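Local coordinates for protein RavA (Legionella pneumophila str. Paris, PDB 6WO6) that is an effector of the pathogen, probably delivered into host cells during infection, whose exact activity there is not established, at residues Gly23-Leu26 with Ala27-Glu31; Leu206-Val209 with Ile210-Lys213. The protein carries 2 engineered substitutions. All coordinates share one frame; numbering follows the deposited sequence.

Overall arrangement
Both contacts are local, each within one unbroken run of an elongated, all-helical chain, and neither touches the other: their centres lie 53 Å apart, with nearest atoms about 38 Å apart. Contact 1 sits far out, 44 Å from the centre of the chain, where helix 23-28 ends and helix 30-34 starts. Contact 2 lies 11 Å from that centre, in the connection between helices 197-202 and 214-224. Each mixes buried and exposed residues. In 23-31 the chemistry is that of an alpha-helical turn, where backbone carbonyls accept amide N-H groups from four residues further on; in 206-213 it is 3-10 bonding, followed by a beta turn, with apolar side chains facing helix 162-181.

Contact 1 of 2, residues Gly23-Leu26 with Ala27-Glu31; sequences GDAL and AENRE
Ala-25 and Asn-29 meet at the end of helix 23-28, where Asn-29 N donates to Ala-25 O at 3.3 Å. The side-chain ND2 of Asn-29 is directed at the same oxygen, but it is modelled so close to Ala-25 O that this second bond is doubtful in detail. The Asn-29 amide can fold back in this way because CG stands anti to its own carbonyl carbon and beside the backbone N (chi1 -53°), which turns the side chain toward the preceding helical turn. The bonds just before it in sequence run from Glu-28 N to Asp-24 O and from Ala-27 N to Gly-23 O, both 2.9 Å. The aliphatic part of Glu-28 runs alongside Asp-24 O before the chain continues extended. The carboxylates of Asp-24 and Glu-28 do not touch: OD2 of Asp-24 and OE2 of Glu-28 are 5.8 Å apart, and both residues are exposed, so solvent would be expected to soften any repulsion. Arg-30 adds little across the contact beyond its CB, 3.9 Å from Leu-26 O; its guanidinium is instead held by the carbonyl of Ala-67, a residue that Leu-26 also touches. Further out, Asn-22 OD1 accepts a bond from Ala-25 N at the start of the helix, and Asn-29 OD1 has a weak bond from Phe-5 N, tying the buried asparagine to the N-terminal segment. Asn-29 is the first residue to leave helical backbone angles and directly precedes helix 30-34, without making a capping bond there, so the segment forms a junction of helices 23-28 and 30-34 at Asn-29, with the i to i+4 backbone bonds of the first helix running up to it.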
# COMPACT_ATOMS: atom_id res chain seq x y z
N GLY A 23 25.12 29.64 5.64
CA GLY A 23 24.98 30.84 6.46
C GLY A 23 25.71 32.04 5.89
O GLY A 23 25.21 33.17 5.96
N ASP A 24 26.90 31.82 5.32
CA ASP A 24 27.68 32.92 4.78
C ASP A 24 26.93 33.65 3.67
O ASP A 24 26.78 34.87 3.71
CB ASP A 24 29.03 32.41 4.27
CG ASP A 24 30.00 32.09 5.38
OD1 ASP A 24 29.67 32.36 6.56
OD2 ASP A 24 31.09 31.56 5.08
N ALA A 25 26.45 32.90 2.68
CA ALA A 25 25.73 33.52 1.57
C ALA A 25 24.46 34.22 2.05
O ALA A 25 24.12 35.30 1.56
CB ALA A 25 25.41 32.48 0.50
N LEU A 26 23.76 33.61 3.01
CA LEU A 26 22.55 34.23 3.54
C LEU A 26 22.87 35.55 4.23
O LEU A 26 22.10 36.52 4.11
CB LEU A 26 21.85 33.27 4.50
CG LEU A 26 21.03 32.15 3.87
CD1 LEU A 26 20.45 31.24 4.94
CD2 LEU A 26 19.94 32.73 3.00
N ALA A 27 23.99 35.62 4.95
CA ALA A 27 24.34 36.85 5.65
C ALA A 27 24.84 37.93 4.69
O ALA A 27 24.58 39.12 4.90
CB ALA A 27 25.39 36.56 6.72
N GLU A 28 25.58 37.53 3.65
CA GLU A 28 26.09 38.52 2.69
C GLU A 28 24.96 39.25 1.99
O GLU A 28 25.07 40.46 1.71
CB GLU A 28 26.99 37.83 1.66
CG GLU A 28 28.29 37.27 2.20
CD GLU A 28 29.01 36.43 1.17
OE1 GLU A 28 28.47 36.25 0.05
OE2 GLU A 28 30.12 35.94 1.46
N ASN A 29 23.87 38.55 1.68
CA ASN A 29 22.79 39.09 0.87
C ASN A 29 21.58 39.51 1.70
O ASN A 29 20.50 39.69 1.14
CB ASN A 29 22.37 38.05 -0.18
CG ASN A 29 23.55 37.55 -1.00
OD1 ASN A 29 23.87 38.11 -2.05
ND2 ASN A 29 24.19 36.50 -0.53
N ARG A 30 21.75 39.70 3.01
CA ARG A 30 20.61 39.96 3.89
C ARG A 30 19.86 41.21 3.47
O ARG A 30 18.62 41.20 3.37
CB ARG A 30 21.09 40.07 5.34
CG ARG A 30 20.00 40.48 6.32
CD ARG A 30 20.55 40.64 7.74
NE ARG A 30 20.97 39.36 8.31
CZ ARG A 30 22.22 38.91 8.33
NH1 ARG A 30 22.49 37.74 8.88
NH2 ARG A 30 23.20 39.64 7.80
N GLU A 31 20.58 42.31 3.23
CA GLU A 31 19.92 43.58 2.92
C GLU A 31 19.16 43.49 1.60
O GLU A 31 17.97 43.82 1.53
CB GLU A 31 20.96 44.70 2.87
CG GLU A 31 20.38 46.09 2.64
CD GLU A 31 21.45 47.17 2.58
OE1 GLU A 31 22.64 46.84 2.81
OE2 GLU A 31 21.11 48.34 2.30

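Contact 2 of 2, residues Leu206-Val209 with Ile210-Lys213; sequences LFNV and INDK
Ile-210 closes onto Phe-207 through a 3-10 hydrogen bond, its N donating to Phe-207 O at 3.0 Å. The donor stands above the carbonyl plane, 48° out of it. With CG1 lodged between backbone N and carbonyl carbon (chi1 72°), the same side chain packs against that oxygen through CG1. Its other branch, CG2, meets CG1 of Val-209 at 4.1 Å, the two side chains crossing at about a right angle. Ile-210 also touches Leu-181 and Leu-182, while Phe-207 and Val-209 both rest on Ile-177 of helix 162-181; the Phe-207 ring stacks with Phe-240. Asn-211 follows with a weak bond from its N to Asn-208 O, at 3.4 Å, and its side chain runs alongside that of Asn-208, pointing the same way with the amide planes 49° apart. Asp-212 then carries the chain round a type II beta turn from Ile-210 to Lys-213. Lys-213 N closes it on Ile-210 O at 2.9 Å, and the residue itself is the N-cap of helix 214-224. The chemistry is therefore mixed: Phe-207 and Ile-210 are buried, Val-209 remains exposed while touching Ile-177, both asparagines lie exposed, and successive backbone bonds, one of them weak, carry the connection into the next helix.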
# COMPACT_ATOMS: atom_id res chain seq x y z
N LEU A 206 1.15 -3.22 -0.39
CA LEU A 206 0.13 -3.50 0.62
C LEU A 206 -0.27 -4.97 0.65
O LEU A 206 -0.82 -5.42 1.66
CB LEU A 206 -1.10 -2.63 0.36
CG LEU A 206 -0.94 -1.14 0.64
CD1 LEU A 206 -2.27 -0.42 0.46
CD2 LEU A 206 -0.39 -0.93 2.04
N PHE A 207 -0.03 -5.71 -0.43
CA PHE A 207 -0.36 -7.13 -0.40
C PHE A 207 0.68 -7.97 0.33
O PHE A 207 0.44 -9.16 0.57
CB PHE A 207 -0.56 -7.64 -1.83
CG PHE A 207 -1.78 -7.07 -2.50
CD1 PHE A 207 -3.01 -7.70 -2.39
CD2 PHE A 207 -1.70 -5.88 -3.21
CE1 PHE A 207 -4.13 -7.16 -2.99
CE2 PHE A 207 -2.82 -5.34 -3.82
CZ PHE A 207 -4.04 -5.98 -3.71
N ASN A 208 1.81 -7.36 0.72
CA ASN A 208 2.80 -8.07 1.52
C ASN A 208 2.23 -8.60 2.83
O ASN A 208 2.86 -9.45 3.48
CB ASN A 208 4.00 -7.16 1.81
CG ASN A 208 4.83 -6.88 0.57
OD1 ASN A 208 4.57 -7.42 -0.51
ND2 ASN A 208 5.84 -6.03 0.72
N VAL A 209 1.05 -8.12 3.24
CA VAL A 209 0.44 -8.60 4.47
C VAL A 209 -0.06 -10.03 4.31
O VAL A 209 -0.16 -10.77 5.30
CB VAL A 209 -0.68 -7.64 4.91
CG1 VAL A 209 -1.81 -7.62 3.88
CG2 VAL A 209 -1.22 -8.01 6.28
N ILE A 210 -0.37 -10.47 3.09
CA ILE A 210 -0.89 -11.82 2.90
C ILE A 210 0.20 -12.87 2.83
O ILE A 210 -0.11 -14.05 2.62
CB ILE A 210 -1.76 -11.95 1.64
CG1 ILE A 210 -0.90 -11.91 0.37
CG2 ILE A 210 -2.85 -10.89 1.61
CD1 ILE A 210 -1.69 -12.02 -0.91
N ASN A 211 1.47 -12.48 2.99
CA ASN A 211 2.56 -13.44 2.90
C ASN A 211 2.41 -14.55 3.93
O ASN A 211 2.03 -14.31 5.08
CB ASN A 211 3.90 -12.73 3.09
CG ASN A 211 4.43 -12.13 1.79
OD1 ASN A 211 4.50 -10.91 1.64
ND2 ASN A 211 4.82 -13.00 0.86
N ASP A 212 2.69 -15.78 3.49
CA ASP A 212 2.53 -17.00 4.28
C ASP A 212 1.08 -17.24 4.68
O ASP A 212 0.80 -18.04 5.59
CB ASP A 212 3.43 -16.97 5.52
CG ASP A 212 4.90 -16.82 5.16
OD1 ASP A 212 5.29 -17.25 4.06
OD2 ASP A 212 5.66 -16.26 5.99
N LYS A 213 0.14 -16.57 4.02
CA LYS A 213 -1.29 -16.84 4.19
C LYS A 213 -1.95 -17.18 2.86
O LYS A 213 -3.19 -17.28 2.81
CB LYS A 213 -2.00 -15.64 4.83
CG LYS A 213 -1.63 -15.40 6.28
CD LYS A 213 -2.57 -14.41 6.94
CE LYS A 213 -2.22 -14.19 8.41
NZ LYS A 213 -3.21 -13.31 9.11